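Local coordinates for protein purine nucleoside phosphorylase (Schistosoma mansoni, PDB 6B37) that catalyses the reversible phosphorolysis of purine nucleosides such as inosine and guanosine, giving the free base and ribose 1-phosphate, at residues P200-P205 with V219-V224; N117-I122 with S241-N246; N139-G144 with Y194-G199. One frame throughout, in Å; residues are numbered along the deposited sequence.

Contact 1. Residues P200-P205 with V219-V224. With CGD (1,3-benzothiazol-2-ol), chain H; DMS (dimethyl sulfoxide), chain E.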
ATOM      1  N   PRO A 200      -4.770 -10.558  -5.597  1.00 15.16           N
ATOM      2  CA  PRO A 200      -5.624 -11.767  -5.565  1.00 15.96           C
ATOM      3  C   PRO A 200      -4.947 -13.019  -5.015  1.00 19.61           C
ATOM      4  O   PRO A 200      -5.589 -14.083  -5.009  1.00 19.75           O
ATOM      5  CB  PRO A 200      -5.980 -11.939  -7.048  1.00 17.27           C
ATOM      6  CG  PRO A 200      -4.706 -11.534  -7.758  1.00 17.03           C
ATOM      7  CD  PRO A 200      -4.218 -10.345  -6.949  1.00 17.06           C
ATOM      8  N   THR A 201      -3.666 -12.968  -4.617  1.00 17.66           N
ATOM      9  CA  THR A 201      -3.046 -14.129  -3.969  1.00 18.35           C
ATOM     10  C   THR A 201      -3.574 -14.286  -2.540  1.00 18.19           C
ATOM     11  O   THR A 201      -3.757 -13.298  -1.805  1.00 19.48           O
ATOM     12  CB  THR A 201      -1.511 -14.013  -3.957  1.00 18.99           C
ATOM     13  OG1 THR A 201      -1.113 -12.776  -3.344  1.00 19.39           O
ATOM     14  CG2 THR A 201      -0.930 -14.043  -5.370  1.00 21.65           C
ATOM     15  N   TYR A 202      -3.824 -15.553  -2.143  1.00 20.04           N
ATOM     16  CA  TYR A 202      -4.128 -15.821  -0.742  1.00 19.37           C
ATOM     17  C   TYR A 202      -2.949 -15.364   0.104  1.00 20.23           C
ATOM     18  O   TYR A 202      -1.789 -15.412  -0.343  1.00 22.49           O
ATOM     19  CB  TYR A 202      -4.390 -17.326  -0.513  1.00 22.02           C
ATOM     20  CG  TYR A 202      -5.645 -17.839  -1.184  1.00 22.06           C
ATOM     21  CD1 TYR A 202      -6.890 -17.455  -0.729  1.00 23.32           C
ATOM     22  CD2 TYR A 202      -5.575 -18.670  -2.303  1.00 21.21           C
ATOM     23  CE1 TYR A 202      -8.066 -17.927  -1.350  1.00 24.97           C
ATOM     24  CE2 TYR A 202      -6.742 -19.151  -2.931  1.00 21.36           C
ATOM     25  CZ  TYR A 202      -7.968 -18.746  -2.450  1.00 23.08           C
ATOM     26  OH  TYR A 202      -9.103 -19.219  -3.084  1.00 27.18           O
ATOM     27  N   GLU A 203      -3.234 -14.914   1.322  1.00 21.52           N
ATOM     28  CA  GLU A 203      -2.159 -14.557   2.257  1.00 22.99           C
ATOM     29  C   GLU A 203      -1.152 -15.705   2.371  1.00 22.14           C
ATOM     30  O   GLU A 203      -1.537 -16.868   2.484  1.00 24.58           O
ATOM     31  CB  GLU A 203      -2.763 -14.227   3.649  1.00 28.49           C
ATOM     32  CG  GLU A 203      -3.369 -15.418   4.465  1.00 37.05           C
ATOM     33  CD  GLU A 203      -4.759 -15.825   4.021  1.00 32.39           C
ATOM     34  OE1 GLU A 203      -5.284 -15.203   3.093  1.00 25.58           O
ATOM     35  OE2 GLU A 203      -5.386 -16.747   4.610  1.00 36.84           O
ATOM     36  N   SER A 204       0.150 -15.375   2.334  1.00 21.60           N
ATOM     37  CA  SER A 204       1.187 -16.383   2.484  1.00 20.62           C
ATOM     38  C   SER A 204       1.232 -16.911   3.924  1.00 22.70           C
ATOM     39  O   SER A 204       0.709 -16.268   4.838  1.00 22.94           O
ATOM     40  CB  SER A 204       2.560 -15.818   2.110  1.00 21.43           C
ATOM     41  OG  SER A 204       2.989 -14.907   3.111  1.00 21.74           O
ATOM     42  N   PRO A 205       1.906 -18.046   4.156  1.00 21.39           N
ATOM     43  CA  PRO A 205       2.000 -18.560   5.541  1.00 24.04           C
ATOM     44  C   PRO A 205       2.590 -17.544   6.508  1.00 22.83           C
ATOM     45  O   PRO A 205       2.079 -17.384   7.629  1.00 24.02           O
ATOM     46  CB  PRO A 205       2.892 -19.802   5.393  1.00 29.72           C
ATOM     47  CG  PRO A 205       2.677 -20.247   3.984  1.00 30.53           C
ATOM     48  CD  PRO A 205       2.406 -19.019   3.168  1.00 24.02           C
ATOM     49  N   VAL A 219      -9.360 -12.777   7.450  1.00 20.30           N
ATOM     50  CA  VAL A 219      -8.732 -12.065   6.325  1.00 19.71           C
ATOM     51  C   VAL A 219      -9.515 -12.330   5.034  1.00 19.64           C
ATOM     52  O   VAL A 219      -9.838 -13.482   4.710  1.00 20.36           O
ATOM     53  CB  VAL A 219      -7.227 -12.435   6.177  1.00 19.75           C
ATOM     54  CG1 VAL A 219      -6.979 -13.934   6.027  1.00 21.57           C
ATOM     55  CG2 VAL A 219      -6.575 -11.642   5.047  1.00 22.20           C
ATOM     56  N   GLY A 220      -9.787 -11.260   4.271  1.00 17.48           N
ATOM     57  CA  GLY A 220     -10.499 -11.389   3.003  1.00 18.89           C
ATOM     58  C   GLY A 220     -10.097 -10.324   1.995  1.00 17.09           C
ATOM     59  O   GLY A 220      -9.381  -9.376   2.337  1.00 18.77           O
ATOM     60  N   MET A 221     -10.612 -10.449   0.760  1.00 19.55           N
ATOM     61  CA  MET A 221     -10.232  -9.553  -0.343  1.00 17.17           C
ATOM     62  C   MET A 221     -11.351  -8.622  -0.804  1.00 19.99           C
ATOM     63  O   MET A 221     -11.266  -8.067  -1.912  1.00 21.28           O
ATOM     64  CB  MET A 221      -9.758 -10.340  -1.582  1.00 22.71           C
ATOM     65  CG  MET A 221      -8.638 -11.302  -1.381  1.00 22.88           C
ATOM     66  SD  MET A 221      -8.388 -12.337  -2.882  1.00 19.40           S
ATOM     67  CE  MET A 221      -7.288 -13.564  -2.176  1.00 20.98           C
ATOM     68  N   SER A 222     -12.417  -8.459  -0.020  1.00 18.90           N
ATOM     69  CA  SER A 222     -13.560  -7.654  -0.446  1.00 19.70           C
ATOM     70  C   SER A 222     -14.038  -6.807   0.742  1.00 18.99           C
ATOM     71  O   SER A 222     -13.337  -6.640   1.741  1.00 19.75           O
ATOM     72  CB  SER A 222     -14.685  -8.551  -0.969  1.00 21.83           C
ATOM     73  OG  SER A 222     -15.296  -9.257   0.112  1.00 24.87           O
ATOM     74  N   THR A 223     -15.255  -6.270   0.606  1.00 20.11           N
ATOM     75  CA  THR A 223     -16.112  -5.778   1.689  1.00 19.73           C
ATOM     76  C   THR A 223     -15.690  -4.395   2.224  1.00 20.86           C
ATOM     77  O   THR A 223     -16.518  -3.458   2.239  1.00 19.24           O
ATOM     78  CB  THR A 223     -16.212  -6.836   2.799  1.00 20.02           C
ATOM     79  OG1 THR A 223     -16.835  -8.005   2.244  1.00 20.87           O
ATOM     80  CG2 THR A 223     -17.106  -6.350   3.955  1.00 21.62           C
ATOM     81  N   VAL A 224     -14.432  -4.210   2.650  1.00 19.16           N
ATOM     82  CA  VAL A 224     -14.025  -2.912   3.230  1.00 17.33           C
ATOM     83  C   VAL A 224     -14.256  -1.733   2.288  1.00 17.61           C
ATOM     84  O   VAL A 224     -14.699  -0.662   2.771  1.00 18.70           O
ATOM     85  CB  VAL A 224     -12.583  -3.015   3.766  1.00 18.94           C
ATOM     86  CG1 VAL A 224     -11.959  -1.663   4.147  1.00 20.13           C
ATOM     87  CG2 VAL A 224     -12.568  -3.934   5.016  1.00 19.36           C
TER
HETATM   88  C4  CGD H 307     -10.857 -17.924   1.866  1.00 30.79           C
HETATM   89  C5  CGD H 307     -11.003 -16.851   1.340  1.00 31.95           C
HETATM   90  C6  CGD H 307     -10.060 -15.717   1.322  1.00 23.84           C
HETATM   91  C3  CGD H 307     -10.010 -18.267   2.414  1.00 28.84           C
HETATM   92  C2  CGD H 307      -9.018 -17.654   2.625  1.00 38.40           C
HETATM   93  C1  CGD H 307      -8.747 -16.270   2.197  1.00 24.07           C
HETATM   94  O   CGD H 307      -7.545 -12.862   1.384  1.00 28.13           O
HETATM   95  C   CGD H 307      -8.287 -14.023   1.484  1.00 19.06           C
HETATM   96  S   CGD H 307      -9.802 -14.235   0.824  1.00 25.74           S
HETATM   97  N   CGD H 307      -7.664 -15.168   2.249  1.00 23.75           N
HETATM   98  S   DMS E 304     -12.106 -16.399  -2.846  1.00 48.27           S
HETATM   99  O   DMS E 304     -11.611 -17.789  -2.728  1.00 32.59           O
HETATM  100  C1  DMS E 304     -13.214 -15.754  -1.564  1.00 52.12           C
HETATM  101  C2  DMS E 304     -10.711 -15.247  -2.721  1.00 33.67           C
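Met-221 reaches across to the backbone of Pro-200 and Thr-201 and makes the largest share of this buried contact. Its CB points toward the loop 200-205. CG then passes the bound 1,3-benzothiazol-2-ol, 3.4 Å from the ligand O. SD comes next, 3.9 Å from Pro-200 CA, and also lies beside a methyl of a dimethyl sulfoxide molecule. The chain is extended beyond CG (chi2 171°, chi3 -168°), and this carries CE to the far backbone. There CE lies 3.3 Å from Pro-200 O and also touches Thr-201 O. Pro-200 O is buried without a hydrogen-bond partner in the model, and the Met-221 methyl packs against it. The same CE makes a looser apolar contact with Tyr-202 CD1 at 4.2 Å.

Tyr-202 turns its ring edge to the benzothiazole, with CD1 3.7 Å from ligand C1. Its OH donates to the dimethyl sulfoxide O at 2.9 Å, and His-259 ND1 is hydrogen-bonded to the same solvent molecule. Glu-203 and Val-219 approach from opposite directions. Val-219 CG1 rests 3.5 Å from Glu-203 OE2. Ser-247 OG is hydrogen-bonded to OE2, which helps to fix the carboxylate. The other oxygen, OE1, faces the ligand nitrogen at a distance too short to be read with confidence.

The second subunit also packs on this loop. Its Asn-147 is hydrogen-bonded to Thr-201 OG1, and its Phe-161 packs on Tyr-202. An aromatic residue and a glutamate on one loop, with a methionine just past a strand end, are consistent with the purine-binding pocket of trimeric purine nucleoside phosphorylases, here occupied by a flat bicyclic fragment.

Contact 2. Residues N117-I122 with S241-N246. With CGD (1,3-benzothiazol-2-ol), chain H; DMS (dimethyl sulfoxide), chain D.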
ATOM      1  N   ASN A 117     -19.277 -12.448   2.731  1.00 22.94           N
ATOM      2  CA  ASN A 117     -18.027 -12.750   2.036  1.00 20.31           C
ATOM      3  C   ASN A 117     -17.470 -14.092   2.521  1.00 23.91           C
ATOM      4  O   ASN A 117     -17.933 -14.645   3.524  1.00 21.83           O
ATOM      5  CB  ASN A 117     -16.974 -11.633   2.225  1.00 22.53           C
ATOM      6  CG  ASN A 117     -16.557 -11.432   3.660  1.00 24.31           C
ATOM      7  OD1 ASN A 117     -16.030 -12.346   4.285  1.00 25.47           O
ATOM      8  ND2 ASN A 117     -16.696 -10.199   4.172  1.00 27.91           N
ATOM      9  N   LEU A 118     -16.526 -14.645   1.750  1.00 23.15           N
ATOM     10  CA  LEU A 118     -15.718 -15.793   2.165  1.00 20.76           C
ATOM     11  C   LEU A 118     -14.353 -15.311   2.657  1.00 21.71           C
ATOM     12  O   LEU A 118     -13.746 -14.416   2.051  1.00 24.10           O
ATOM     13  CB  LEU A 118     -15.565 -16.777   1.011  1.00 25.62           C
ATOM     14  CG  LEU A 118     -16.773 -17.710   0.890  1.00 34.53           C
ATOM     15  CD1 LEU A 118     -16.991 -18.103  -0.542  1.00 59.42           C
ATOM     16  CD2 LEU A 118     -16.552 -18.930   1.782  1.00 32.23           C
ATOM     17  N   ALA A 119     -13.872 -15.877   3.771  1.00 22.33           N
ATOM     18  CA  ALA A 119     -12.668 -15.363   4.421  1.00 23.38           C
ATOM     19  C   ALA A 119     -11.848 -16.493   5.034  1.00 23.16           C
ATOM     20  O   ALA A 119     -12.350 -17.593   5.301  1.00 23.27           O
ATOM     21  CB  ALA A 119     -13.017 -14.335   5.498  1.00 21.03           C
ATOM     22  N   GLY A 120     -10.562 -16.206   5.235  1.00 20.03           N
ATOM     23  CA  GLY A 120      -9.679 -17.132   5.961  1.00 22.23           C
ATOM     24  C   GLY A 120      -9.682 -16.845   7.458  1.00 21.88           C
ATOM     25  O   GLY A 120      -9.725 -15.686   7.886  1.00 22.25           O
ATOM     26  N   GLY A 121      -9.602 -17.904   8.260  1.00 22.63           N
ATOM     27  CA  GLY A 121      -9.574 -17.733   9.701  1.00 23.55           C
ATOM     28  C   GLY A 121      -8.160 -17.535  10.226  1.00 23.61           C
ATOM     29  O   GLY A 121      -7.237 -18.268   9.856  1.00 25.22           O
ATOM     30  N   ILE A 122      -8.008 -16.566  11.140  1.00 21.60           N
ATOM     31  CA  ILE A 122      -6.743 -16.276  11.812  1.00 23.54           C
ATOM     32  C   ILE A 122      -6.812 -16.617  13.310  1.00 24.69           C
ATOM     33  O   ILE A 122      -5.944 -17.315  13.851  1.00 29.05           O
ATOM     34  CB  ILE A 122      -6.352 -14.790  11.598  1.00 23.61           C
ATOM     35  CG1 ILE A 122      -6.193 -14.439  10.101  1.00 24.53           C
ATOM     36  CG2 ILE A 122      -5.072 -14.441  12.341  1.00 27.03           C
ATOM     37  CD1 ILE A 122      -5.038 -15.163   9.371  1.00 25.34           C
ATOM     38  N   SER A 241     -18.731 -12.807   7.594  1.00 22.56           N
ATOM     39  CA  SER A 241     -17.764 -13.679   6.922  1.00 23.01           C
ATOM     40  C   SER A 241     -18.102 -15.158   7.153  1.00 22.24           C
ATOM     41  O   SER A 241     -18.414 -15.569   8.279  1.00 25.73           O
ATOM     42  CB  SER A 241     -16.334 -13.459   7.429  1.00 21.43           C
ATOM     43  OG  SER A 241     -15.796 -12.214   7.024  1.00 22.89           O
ATOM     44  N   LEU A 242     -18.036 -15.958   6.083  1.00 22.46           N
ATOM     45  CA  LEU A 242     -18.042 -17.419   6.174  1.00 23.81           C
ATOM     46  C   LEU A 242     -16.597 -17.904   6.106  1.00 24.30           C
ATOM     47  O   LEU A 242     -15.888 -17.597   5.143  1.00 23.80           O
ATOM     48  CB  LEU A 242     -18.863 -18.056   5.046  1.00 25.54           C
ATOM     49  CG  LEU A 242     -18.761 -19.584   4.954  1.00 26.43           C
ATOM     50  CD1 LEU A 242     -19.248 -20.334   6.230  1.00 26.67           C
ATOM     51  CD2 LEU A 242     -19.572 -20.078   3.759  1.00 28.18           C
ATOM     52  N   ILE A 243     -16.159 -18.629   7.133  1.00 23.31           N
ATOM     53  CA  ILE A 243     -14.758 -19.036   7.283  1.00 22.31           C
ATOM     54  C   ILE A 243     -14.517 -20.303   6.468  1.00 24.18           C
ATOM     55  O   ILE A 243     -15.168 -21.329   6.679  1.00 25.95           O
ATOM     56  CB  ILE A 243     -14.403 -19.262   8.767  1.00 27.99           C
ATOM     57  CG1 ILE A 243     -14.642 -17.988   9.592  1.00 27.24           C
ATOM     58  CG2 ILE A 243     -12.962 -19.769   8.936  1.00 26.25           C
ATOM     59  CD1 ILE A 243     -13.940 -16.717   9.035  1.00 24.81           C
ATOM     60  N   ALA A 244     -13.549 -20.245   5.547  1.00 24.28           N
ATOM     61  CA  ALA A 244     -13.251 -21.407   4.709  1.00 26.89           C
ATOM     62  C   ALA A 244     -12.193 -22.338   5.304  1.00 26.11           C
ATOM     63  O   ALA A 244     -12.134 -23.508   4.916  1.00 27.71           O
ATOM     64  CB  ALA A 244     -12.775 -20.934   3.330  1.00 27.53           C
ATOM     65  N   ASN A 245     -11.354 -21.847   6.218  1.00 25.82           N
ATOM     66  CA  ASN A 245     -10.177 -22.584   6.702  1.00 28.32           C
ATOM     67  C   ASN A 245      -9.643 -21.854   7.929  1.00 29.78           C
ATOM     68  O   ASN A 245     -10.113 -20.756   8.263  1.00 33.52           O
ATOM     69  CB  ASN A 245      -9.093 -22.663   5.632  1.00 25.98           C
ATOM     70  CG  ASN A 245      -8.402 -21.315   5.408  1.00 31.78           C
ATOM     71  OD1 ASN A 245      -9.067 -20.295   5.323  1.00 33.78           O
ATOM     72  ND2 ASN A 245      -7.073 -21.308   5.352  1.00 29.56           N
ATOM     73  N   ASN A 246      -8.619 -22.434   8.577  1.00 25.31           N
ATOM     74  CA  ASN A 246      -7.812 -21.687   9.541  1.00 24.69           C
ATOM     75  C   ASN A 246      -6.391 -21.577   8.986  1.00 25.43           C
ATOM     76  O   ASN A 246      -5.667 -22.580   8.908  1.00 25.62           O
ATOM     77  CB  ASN A 246      -7.821 -22.318  10.934  1.00 27.68           C
ATOM     78  CG  ASN A 246      -7.154 -21.420  11.951  1.00 27.21           C
ATOM     79  OD1 ASN A 246      -5.939 -21.225  11.902  1.00 27.86           O
ATOM     80  ND2 ASN A 246      -7.949 -20.791  12.824  1.00 29.61           N
TER
HETATM   81  C4  CGD H 307     -10.857 -17.924   1.866  1.00 30.79           C
HETATM   82  C5  CGD H 307     -11.003 -16.851   1.340  1.00 31.95           C
HETATM   83  C6  CGD H 307     -10.060 -15.717   1.322  1.00 23.84           C
HETATM   84  C3  CGD H 307     -10.010 -18.267   2.414  1.00 28.84           C
HETATM   85  C2  CGD H 307      -9.018 -17.654   2.625  1.00 38.40           C
HETATM   86  C1  CGD H 307      -8.747 -16.270   2.197  1.00 24.07           C
HETATM   87  O   CGD H 307      -7.545 -12.862   1.384  1.00 28.13           O
HETATM   88  C   CGD H 307      -8.287 -14.023   1.484  1.00 19.06           C
HETATM   89  S   CGD H 307      -9.802 -14.235   0.824  1.00 25.74           S
HETATM   90  N   CGD H 307      -7.664 -15.168   2.249  1.00 23.75           N
HETATM   91  S   DMS D 303     -15.885 -12.802  -1.795  1.00 36.32           S
HETATM   92  O   DMS D 303     -16.587 -14.008  -1.259  1.00 34.54           O
HETATM   93  C1  DMS D 303     -16.983 -11.850  -2.823  1.00 32.22           C
HETATM   94  C2  DMS D 303     -15.180 -11.754  -0.585  1.00 35.43           C
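Asn-117 and Ser-241 face each other across two parallel strands that are bonded through backbone and side chains. Ser-241 OG donates to Asn-117 OD1 at 2.8 Å, in the amide's carbonyl plane and on a lone pair. Asn-117 ND2 is satisfied by Thr-223 OG1. Asn-117 O accepts from Leu-242 N in an almost straight bond (176°). Leu-242 O takes Ala-119 N at 3.0 Å, and Ala-119 O takes Ala-244 N at 2.9 Å. The register then slips by one residue. This beta bulge pairs Gly-121 with Asn-246, and Gly-121 N bonds Asn-245 O at 2.9 Å from above the carbonyl plane.

The two strands belong to the central sheet of the phosphorylase fold, and the bulge lies beside the bound benzothiazole. Gly-120 N is 3.4 Å from ligand C2, but its hydrogen bond goes to Val-219 O. Ala-244 CB borders the same ring at C4. Asn-245 OD1 has no hydrogen-bond partner in the model, although it is buried; it lies 3.3 Å from Gly-120 CA. Asp-250 and Ser-247 hold Asn-245 ND2. Asn-246 caps the following helix through OD1 to Leu-249 N, and its ND2 donates to Leu-126 O. On the sheet face opposite Asn-117 and Ser-241, Leu-118 CD2 meets Leu-242 CD2 at 3.8 Å, with helix 259-283 packed against both leucines. Leu-118 N donates to the O of a bound dimethyl sulfoxide.

Contact 3. Residues N139-G144 with Y194-G199. With CGD (1,3-benzothiazol-2-ol), chain H.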
ATOM      1  N   ASN A 139      -7.496  -1.940   7.448  1.00 17.66           N
ATOM      2  CA  ASN A 139      -7.553  -1.637   6.010  1.00 17.23           C
ATOM      3  C   ASN A 139      -6.135  -1.390   5.497  1.00 16.28           C
ATOM      4  O   ASN A 139      -5.689  -0.242   5.426  1.00 17.31           O
ATOM      5  CB  ASN A 139      -8.425  -0.389   5.837  1.00 17.01           C
ATOM      6  CG  ASN A 139      -8.666   0.042   4.414  1.00 16.25           C
ATOM      7  OD1 ASN A 139      -8.292  -0.616   3.443  1.00 17.25           O
ATOM      8  ND2 ASN A 139      -9.278   1.219   4.292  1.00 18.84           N
ATOM      9  N   PHE A 140      -5.418  -2.465   5.138  1.00 16.69           N
ATOM     10  CA  PHE A 140      -4.042  -2.279   4.664  1.00 16.52           C
ATOM     11  C   PHE A 140      -3.980  -1.385   3.421  1.00 16.78           C
ATOM     12  O   PHE A 140      -3.106  -0.497   3.375  1.00 17.52           O
ATOM     13  CB  PHE A 140      -3.365  -3.660   4.464  1.00 18.11           C
ATOM     14  CG  PHE A 140      -3.160  -4.415   5.768  1.00 20.37           C
ATOM     15  CD1 PHE A 140      -2.236  -3.972   6.685  1.00 26.44           C
ATOM     16  CD2 PHE A 140      -3.907  -5.529   6.069  1.00 23.03           C
ATOM     17  CE1 PHE A 140      -2.041  -4.622   7.875  1.00 26.64           C
ATOM     18  CE2 PHE A 140      -3.721  -6.177   7.293  1.00 21.83           C
ATOM     19  CZ  PHE A 140      -2.783  -5.717   8.174  1.00 26.01           C
ATOM     20  N   PRO A 141      -4.831  -1.538   2.411  1.00 15.99           N
ATOM     21  CA  PRO A 141      -4.788  -0.563   1.299  1.00 15.78           C
ATOM     22  C   PRO A 141      -4.986   0.889   1.734  1.00 16.32           C
ATOM     23  O   PRO A 141      -4.309   1.802   1.227  1.00 16.80           O
ATOM     24  CB  PRO A 141      -5.920  -1.063   0.381  1.00 17.82           C
ATOM     25  CG  PRO A 141      -5.956  -2.551   0.590  1.00 16.61           C
ATOM     26  CD  PRO A 141      -5.758  -2.660   2.107  1.00 16.32           C
ATOM     27  N   GLY A 142      -5.912   1.143   2.654  1.00 15.09           N
ATOM     28  CA  GLY A 142      -6.144   2.506   3.150  1.00 16.37           C
ATOM     29  C   GLY A 142      -4.949   3.146   3.834  1.00 20.19           C
ATOM     30  O   GLY A 142      -4.603   4.309   3.581  1.00 20.74           O
ATOM     31  N   LEU A 143      -4.309   2.417   4.736  1.00 16.86           N
ATOM     32  CA  LEU A 143      -3.100   2.967   5.355  1.00 16.33           C
ATOM     33  C   LEU A 143      -2.034   3.283   4.293  1.00 16.63           C
ATOM     34  O   LEU A 143      -1.249   4.229   4.451  1.00 18.89           O
ATOM     35  CB  LEU A 143      -2.553   1.987   6.420  1.00 18.40           C
ATOM     36  CG  LEU A 143      -3.457   1.772   7.657  1.00 22.37           C
ATOM     37  CD1 LEU A 143      -3.001   0.573   8.442  1.00 27.85           C
ATOM     38  CD2 LEU A 143      -3.424   3.020   8.536  1.00 23.32           C
ATOM     39  N   GLY A 144      -1.991   2.483   3.216  1.00 18.56           N
ATOM     40  CA  GLY A 144      -0.960   2.588   2.180  1.00 18.14           C
ATOM     41  C   GLY A 144      -1.258   3.408   0.934  1.00 17.03           C
ATOM     42  O   GLY A 144      -0.559   3.225  -0.076  1.00 19.02           O
ATOM     43  N   TYR A 194     -11.821  -7.855  10.768  1.00 21.90           N
ATOM     44  CA  TYR A 194     -11.537  -8.261   9.382  1.00 20.10           C
ATOM     45  C   TYR A 194     -10.346  -7.495   8.796  1.00 19.67           C
ATOM     46  O   TYR A 194     -10.378  -6.263   8.720  1.00 19.30           O
ATOM     47  CB  TYR A 194     -12.767  -8.011   8.524  1.00 21.60           C
ATOM     48  CG  TYR A 194     -12.728  -8.377   7.056  1.00 18.86           C
ATOM     49  CD1 TYR A 194     -13.312  -9.544   6.599  1.00 18.92           C
ATOM     50  CD2 TYR A 194     -12.210  -7.503   6.115  1.00 20.62           C
ATOM     51  CE1 TYR A 194     -13.343  -9.861   5.248  1.00 19.44           C
ATOM     52  CE2 TYR A 194     -12.243  -7.813   4.772  1.00 19.03           C
ATOM     53  CZ  TYR A 194     -12.798  -8.991   4.337  1.00 20.49           C
ATOM     54  OH  TYR A 194     -12.885  -9.316   3.008  1.00 21.26           O
ATOM     55  N   ALA A 195      -9.308  -8.237   8.382  1.00 19.57           N
ATOM     56  CA  ALA A 195      -8.172  -7.670   7.659  1.00 18.37           C
ATOM     57  C   ALA A 195      -8.453  -7.690   6.162  1.00 18.77           C
ATOM     58  O   ALA A 195      -8.776  -8.738   5.607  1.00 18.49           O
ATOM     59  CB  ALA A 195      -6.911  -8.483   7.945  1.00 23.00           C
ATOM     60  N   PHE A 196      -8.314  -6.540   5.499  1.00 18.36           N
ATOM     61  CA  PHE A 196      -8.470  -6.427   4.041  1.00 17.61           C
ATOM     62  C   PHE A 196      -7.117  -6.660   3.359  1.00 17.68           C
ATOM     63  O   PHE A 196      -6.211  -5.820   3.481  1.00 17.55           O
ATOM     64  CB  PHE A 196      -9.036  -5.050   3.699  1.00 17.15           C
ATOM     65  CG  PHE A 196      -9.244  -4.781   2.214  1.00 19.07           C
ATOM     66  CD1 PHE A 196      -9.430  -5.801   1.306  1.00 20.35           C
ATOM     67  CD2 PHE A 196      -9.330  -3.445   1.749  1.00 16.85           C
ATOM     68  CE1 PHE A 196      -9.622  -5.544  -0.069  1.00 20.35           C
ATOM     69  CE2 PHE A 196      -9.534  -3.187   0.402  1.00 16.83           C
ATOM     70  CZ  PHE A 196      -9.699  -4.232  -0.518  1.00 18.38           C
ATOM     71  N   ASN A 197      -6.964  -7.843   2.748  1.00 18.17           N
ATOM     72  CA  ASN A 197      -5.864  -8.208   1.842  1.00 17.34           C
ATOM     73  C   ASN A 197      -6.271  -7.812   0.428  1.00 17.09           C
ATOM     74  O   ASN A 197      -7.236  -8.360  -0.120  1.00 17.29           O
ATOM     75  CB  ASN A 197      -5.619  -9.723   1.953  1.00 17.68           C
ATOM     76  CG  ASN A 197      -4.730 -10.288   0.841  1.00 18.49           C
ATOM     77  OD1 ASN A 197      -3.879  -9.587   0.286  1.00 20.26           O
ATOM     78  ND2 ASN A 197      -4.913 -11.579   0.527  1.00 19.53           N
ATOM     79  N   GLY A 198      -5.547  -6.872  -0.188  1.00 16.41           N
ATOM     80  CA  GLY A 198      -5.936  -6.451  -1.530  1.00 17.82           C
ATOM     81  C   GLY A 198      -6.043  -7.572  -2.551  1.00 17.68           C
ATOM     82  O   GLY A 198      -6.908  -7.528  -3.447  1.00 20.33           O
ATOM     83  N   GLY A 199      -5.203  -8.604  -2.441  1.00 16.73           N
ATOM     84  CA  GLY A 199      -5.316  -9.783  -3.308  1.00 17.04           C
ATOM     85  C   GLY A 199      -4.663  -9.581  -4.679  1.00 16.76           C
ATOM     86  O   GLY A 199      -4.042  -8.523  -4.953  1.00 17.99           O
TER
HETATM   87  C4  CGD H 307     -10.857 -17.924   1.866  1.00 30.79           C
HETATM   88  C5  CGD H 307     -11.003 -16.851   1.340  1.00 31.95           C
HETATM   89  C6  CGD H 307     -10.060 -15.717   1.322  1.00 23.84           C
HETATM   90  C3  CGD H 307     -10.010 -18.267   2.414  1.00 28.84           C
HETATM   91  C2  CGD H 307      -9.018 -17.654   2.625  1.00 38.40           C
HETATM   92  C1  CGD H 307      -8.747 -16.270   2.197  1.00 24.07           C
HETATM   93  O   CGD H 307      -7.545 -12.862   1.384  1.00 28.13           O
HETATM   94  C   CGD H 307      -8.287 -14.023   1.484  1.00 19.06           C
HETATM   95  S   CGD H 307      -9.802 -14.235   0.824  1.00 25.74           S
HETATM   96  N   CGD H 307      -7.664 -15.168   2.249  1.00 23.75           N
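Pro-141 and Phe-196 form the heart of this contact. Pro-141 CG makes an off-centre CH-pi contact, 4.0 Å from the centroid of the Phe-196 ring and 30° off the ring normal. The proline and the phenylalanine side chain cross at about a right angle. Asn-139 runs alongside Phe-196 and meets the ring at its edge, with OD1 3.5 Å from CD2. The amide and ring planes are 30° apart. Phe-140 turns its ring edge to the backbone, with CD2 3.5 Å from Phe-196 O in the plane of the ring. Its CE2 touches Ala-195 CB at 4.0 Å. Phe-196 O has no hydrogen-bond partner in the model, and Pro-141 CD also borders it.

The next shell positions Asn-139, the N-cap of helix 140-143. With chi1 at -177° its amide swings beside the carbonyl carbon, where OD1 can accept from Gly-142 N at 3.1 Å, well above the amide plane. Helix 224-232 packs against Asn-139 and Phe-196. Past the strand end, Asn-197 makes a separate Asx turn, with OD1 accepting from Gly-199 N. Its ND2 donates to the O of the bound 1,3-benzothiazol-2-ol at 3.1 Å and also to Thr-201 O.

Farther out come the other two subunits. Leu-143 of the second subunit packs on Phe-140, Pro-141 and Asn-197. Glu-207 of the third subunit accepts from Asn-139 N, and its Met-210 touches Phe-140. The ends of two neighbouring parallel strands, one running into a short capped helix and the other into an Asx turn at the ligand, thus lie at the subunit interface of a trimeric phosphorylase.

All three contacts reach one mixed sheet and touch the same benzothiazole. Contacts 1 and 3 are closest, with centres about 8 Å apart; contacts 1 and 2 lie about 10 Å apart, and contacts 2 and 3 about 16 Å. Strand 218-220 of contact 1 lies between strand 112-121 of contact 2 and strand 189-196 of contact 3. Along the chain, contact 3 closes before contact 1 opens, and both fall between the two segments of contact 2. Distant parts of the sequence are thus brought together at one ligand pocket. Contacts 1 and 3 also meet the second subunit, consistent with a pocket at a subunit boundary.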